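Long-range contact in glycoside hydrolase family protein (PDB 6Q2F), which is an alpha-L-rhamnosidase, a glycoside hydrolase that probably cleaves terminal alpha-L-rhamnose from glycosides: residues 921-933 against 959-971. Numbering follows the deposited sequence.
Sequences FRVTGKQPELWHP and DEAVFVVFRKAAA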
# COMPACT_ATOMS: atom_id res chain seq x y z
N PHE A 921 0.20 -25.39 -19.88
CA PHE A 921 -0.38 -24.10 -20.23
C PHE A 921 -1.65 -24.34 -21.03
O PHE A 921 -1.69 -25.22 -21.91
CB PHE A 921 0.60 -23.25 -21.04
CG PHE A 921 1.94 -23.08 -20.38
CD1 PHE A 921 2.91 -24.05 -20.52
CD2 PHE A 921 2.22 -21.95 -19.63
CE1 PHE A 921 4.14 -23.89 -19.92
CE2 PHE A 921 3.45 -21.79 -19.03
CZ PHE A 921 4.41 -22.77 -19.16
N ARG A 922 -2.69 -23.57 -20.71
CA ARG A 922 -3.96 -23.65 -21.44
C ARG A 922 -3.83 -22.87 -22.74
O ARG A 922 -4.37 -21.77 -22.92
CB ARG A 922 -5.11 -23.14 -20.58
CG ARG A 922 -6.50 -23.33 -21.20
CD ARG A 922 -7.58 -22.70 -20.30
NE ARG A 922 -7.39 -21.26 -20.15
CZ ARG A 922 -7.76 -20.55 -19.09
NH1 ARG A 922 -8.31 -21.15 -18.04
NH2 ARG A 922 -7.56 -19.24 -19.06
N VAL A 923 -3.07 -23.44 -23.67
CA VAL A 923 -2.85 -22.82 -24.97
C VAL A 923 -2.48 -23.92 -25.95
O VAL A 923 -2.00 -24.98 -25.57
CB VAL A 923 -1.75 -21.72 -24.95
CG1 VAL A 923 -0.41 -22.32 -24.54
CG2 VAL A 923 -1.61 -21.03 -26.31
N THR A 924 -2.70 -23.62 -27.22
CA THR A 924 -2.64 -24.59 -28.29
C THR A 924 -2.22 -23.86 -29.56
O THR A 924 -2.33 -22.64 -29.64
CB THR A 924 -4.04 -25.24 -28.37
OG1 THR A 924 -5.01 -24.22 -28.63
CG2 THR A 924 -4.34 -26.05 -27.16
N GLY A 925 -1.71 -24.60 -30.54
CA GLY A 925 -1.38 -23.97 -31.81
C GLY A 925 -0.13 -23.11 -31.86
O GLY A 925 0.16 -22.52 -32.91
N LYS A 926 0.64 -23.02 -30.77
CA LYS A 926 1.81 -22.14 -30.72
C LYS A 926 3.04 -22.93 -30.28
O LYS A 926 2.95 -23.79 -29.40
CB LYS A 926 1.57 -20.97 -29.75
CG LYS A 926 0.41 -20.03 -30.15
CD LYS A 926 0.82 -19.11 -31.30
CE LYS A 926 -0.19 -17.95 -31.47
NZ LYS A 926 0.17 -17.03 -32.59
N GLN A 927 4.19 -22.64 -30.87
CA GLN A 927 5.40 -23.29 -30.38
C GLN A 927 6.04 -22.42 -29.33
O GLN A 927 6.45 -21.29 -29.63
CB GLN A 927 6.38 -23.63 -31.49
CG GLN A 927 6.81 -22.55 -32.42
CD GLN A 927 7.96 -23.04 -33.27
OE1 GLN A 927 8.81 -23.77 -32.77
NE2 GLN A 927 7.96 -22.70 -34.55
N PRO A 928 6.10 -22.87 -28.09
CA PRO A 928 6.60 -22.01 -27.01
C PRO A 928 8.08 -21.75 -27.18
O PRO A 928 8.80 -22.54 -27.78
CB PRO A 928 6.31 -22.83 -25.74
CG PRO A 928 6.24 -24.25 -26.21
CD PRO A 928 5.72 -24.21 -27.61
N GLU A 929 8.51 -20.60 -26.66
CA GLU A 929 9.93 -20.28 -26.53
C GLU A 929 10.15 -19.65 -25.17
O GLU A 929 9.27 -18.96 -24.64
CB GLU A 929 10.40 -19.31 -27.62
CG GLU A 929 10.52 -19.92 -29.01
CD GLU A 929 11.08 -18.93 -30.02
OE1 GLU A 929 10.82 -17.71 -29.88
OE2 GLU A 929 11.80 -19.37 -30.95
N LEU A 930 11.32 -19.91 -24.60
CA LEU A 930 11.73 -19.18 -23.39
C LEU A 930 12.37 -17.86 -23.77
O LEU A 930 13.27 -17.82 -24.61
CB LEU A 930 12.71 -19.99 -22.55
CG LEU A 930 12.29 -21.37 -22.09
CD1 LEU A 930 13.40 -22.00 -21.26
CD2 LEU A 930 10.99 -21.29 -21.33
N TRP A 931 11.91 -16.77 -23.14
CA TRP A 931 12.53 -15.46 -23.28
C TRP A 931 13.19 -15.08 -21.96
O TRP A 931 12.56 -15.15 -20.91
CB TRP A 931 11.52 -14.39 -23.68
CG TRP A 931 10.97 -14.54 -25.05
CD1 TRP A 931 10.77 -15.70 -25.74
CD2 TRP A 931 10.54 -13.48 -25.92
NE1 TRP A 931 10.24 -15.43 -26.98
CE2 TRP A 931 10.09 -14.08 -27.12
CE3 TRP A 931 10.51 -12.08 -25.81
CZ2 TRP A 931 9.61 -13.34 -28.19
CZ3 TRP A 931 10.02 -11.34 -26.88
CH2 TRP A 931 9.58 -11.97 -28.06
N HIS A 932 14.47 -14.71 -22.02
CA HIS A 932 15.25 -14.46 -20.82
C HIS A 932 15.45 -12.97 -20.64
O HIS A 932 16.09 -12.34 -21.50
CB HIS A 932 16.60 -15.17 -20.89
CG HIS A 932 16.50 -16.65 -21.01
ND1 HIS A 932 16.28 -17.47 -19.92
CD2 HIS A 932 16.65 -17.47 -22.08
CE1 HIS A 932 16.28 -18.73 -20.32
NE2 HIS A 932 16.50 -18.76 -21.62
N PRO A 933 14.94 -12.35 -19.58
CA PRO A 933 15.16 -10.90 -19.41
C PRO A 933 16.59 -10.52 -19.08
O PRO A 933 16.95 -9.35 -19.26
CB PRO A 933 14.18 -10.51 -18.29
CG PRO A 933 13.89 -11.80 -17.56
CD PRO A 933 13.94 -12.88 -18.64
N ASP A 959 14.99 -19.28 -7.60
CA ASP A 959 14.58 -17.90 -7.84
C ASP A 959 14.61 -17.52 -9.32
O ASP A 959 14.58 -16.34 -9.66
CB ASP A 959 15.45 -16.90 -7.05
CG ASP A 959 15.31 -17.06 -5.56
OD1 ASP A 959 14.23 -17.47 -5.08
OD2 ASP A 959 16.30 -16.75 -4.85
N GLU A 960 14.67 -18.49 -10.24
CA GLU A 960 14.63 -18.12 -11.64
C GLU A 960 13.24 -17.58 -12.01
O GLU A 960 12.21 -18.09 -11.55
CB GLU A 960 14.97 -19.29 -12.56
CG GLU A 960 15.03 -18.84 -14.03
CD GLU A 960 15.49 -19.94 -14.97
OE1 GLU A 960 15.89 -21.00 -14.47
OE2 GLU A 960 15.44 -19.73 -16.20
N ALA A 961 13.24 -16.54 -12.82
CA ALA A 961 12.07 -15.99 -13.45
C ALA A 961 12.25 -16.12 -14.95
O ALA A 961 13.34 -15.85 -15.47
CB ALA A 961 11.87 -14.52 -13.06
N VAL A 962 11.20 -16.50 -15.67
CA VAL A 962 11.34 -16.71 -17.10
C VAL A 962 10.00 -16.50 -17.78
O VAL A 962 8.94 -16.69 -17.18
CB VAL A 962 11.91 -18.12 -17.40
CG1 VAL A 962 10.84 -19.19 -17.20
CG2 VAL A 962 12.52 -18.17 -18.81
N PHE A 963 10.06 -16.10 -19.04
CA PHE A 963 8.87 -15.95 -19.84
C PHE A 963 8.75 -17.15 -20.78
O PHE A 963 9.72 -17.51 -21.45
CB PHE A 963 8.93 -14.63 -20.61
CG PHE A 963 8.84 -13.41 -19.73
CD1 PHE A 963 9.98 -12.88 -19.14
CD2 PHE A 963 7.62 -12.81 -19.48
CE1 PHE A 963 9.91 -11.76 -18.31
CE2 PHE A 963 7.52 -11.69 -18.66
CZ PHE A 963 8.66 -11.16 -18.08
N VAL A 964 7.60 -17.80 -20.76
CA VAL A 964 7.27 -18.85 -21.72
C VAL A 964 6.31 -18.20 -22.71
O VAL A 964 5.18 -17.83 -22.36
CB VAL A 964 6.68 -20.09 -21.05
CG1 VAL A 964 6.57 -21.26 -22.06
CG2 VAL A 964 7.57 -20.53 -19.89
N VAL A 965 6.78 -18.00 -23.93
CA VAL A 965 6.12 -17.17 -24.92
C VAL A 965 5.52 -18.06 -25.99
O VAL A 965 6.21 -18.92 -26.56
CB VAL A 965 7.12 -16.16 -25.52
CG1 VAL A 965 6.48 -15.38 -26.63
CG2 VAL A 965 7.62 -15.24 -24.42
N PHE A 966 4.23 -17.86 -26.28
CA PHE A 966 3.48 -18.65 -27.26
C PHE A 966 2.99 -17.71 -28.36
O PHE A 966 1.83 -17.30 -28.36
CB PHE A 966 2.32 -19.33 -26.62
CG PHE A 966 2.69 -20.34 -25.59
CD1 PHE A 966 2.95 -19.96 -24.28
CD2 PHE A 966 2.74 -21.68 -25.92
CE1 PHE A 966 3.26 -20.90 -23.33
CE2 PHE A 966 3.06 -22.62 -24.98
CZ PHE A 966 3.32 -22.24 -23.69
N ARG A 967 3.86 -17.41 -29.31
CA ARG A 967 3.47 -16.48 -30.36
C ARG A 967 3.72 -17.05 -31.75
O ARG A 967 2.94 -16.78 -32.68
CB ARG A 967 4.20 -15.15 -30.22
CG ARG A 967 3.76 -14.35 -29.01
CD ARG A 967 4.76 -13.24 -28.70
NE ARG A 967 4.29 -11.94 -29.13
CZ ARG A 967 4.73 -11.32 -30.21
NH1 ARG A 967 5.67 -11.88 -30.96
NH2 ARG A 967 4.24 -10.14 -30.53
N LYS A 968 4.81 -17.80 -31.92
CA LYS A 968 5.07 -18.46 -33.19
C LYS A 968 4.05 -19.56 -33.43
O LYS A 968 3.81 -20.40 -32.56
CB LYS A 968 6.49 -19.02 -33.20
CG LYS A 968 7.60 -17.98 -33.07
CD LYS A 968 8.99 -18.64 -33.22
CE LYS A 968 10.10 -17.59 -33.31
NZ LYS A 968 11.45 -18.22 -33.45
N ALA A 969 3.45 -19.57 -34.62
CA ALA A 969 2.55 -20.66 -34.99
C ALA A 969 3.28 -21.99 -34.97
O ALA A 969 4.39 -22.11 -35.48
CB ALA A 969 1.94 -20.42 -36.38
N ALA A 970 2.65 -22.99 -34.36
CA ALA A 970 3.25 -24.31 -34.24
C ALA A 970 3.20 -25.03 -35.58
O ALA A 970 2.11 -25.26 -36.12
CB ALA A 970 2.52 -25.12 -33.16
N ALA A 971 4.36 -25.36 -36.14
CA ALA A 971 4.39 -26.21 -37.33
C ALA A 971 4.01 -27.65 -37.00
O ALA A 971 3.23 -28.27 -37.72
CB ALA A 971 5.78 -26.17 -37.98
O HOH W 1 6.31 -18.41 -29.65
O HOH W 2 15.49 -16.20 -17.52
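Phe966 and Val923 meet where strands 926-932 and 961-967 pair as antiparallel neighbours in a curled, all-antiparallel beta-sheet. The Phe966 ring is held between two aliphatic groups: Val923 CG1 sits over one face, 3.6 Å from the ring centroid, and Pro928 CB over the opposite face. Phe921 approaches obliquely, its plane inclined to that of Phe966, and its CZ reaches Val964 CG1. Beyond them Leu930 and Val964 lie side by side, where Val952 and Leu954 of strand 949-956 also pack, against Phe921, Pro928 and Leu930. On the other face Val965 CG2 stands almost squarely above the five-membered ring of Trp931, 3.4 Å from its centroid; chi1 of -68° sets Trp931 CG anti to the carbonyl carbon, and chi2 of 31° turns a face of the indole to the valine. Paired backbone bonds join Glu929 to Val965 and Trp931 to Phe963. Next to the Glu929 pair a water is inserted, giving hydrogen bonds to Gln927 O and Val965 O and accepting one from Arg967 N; beyond it Gln927 N bonds to Lys968 O. Lys926 bends at chi2, passes Phe966 O with its methylenes and gives NZ to Arg967 O at 2.8 Å, from above the carbonyl plane; Lys901 O is a second acceptor. A leucine in its place would probably leave both carbonyl oxygens without this donor and the corner that the chain turns at Lys968 less firmly tied. The extended chain of Lys968 crosses Glu929 at about a right angle, and its NZ meets OE2 of Glu929 at 2.8 Å, 35° out of the carboxylate plane.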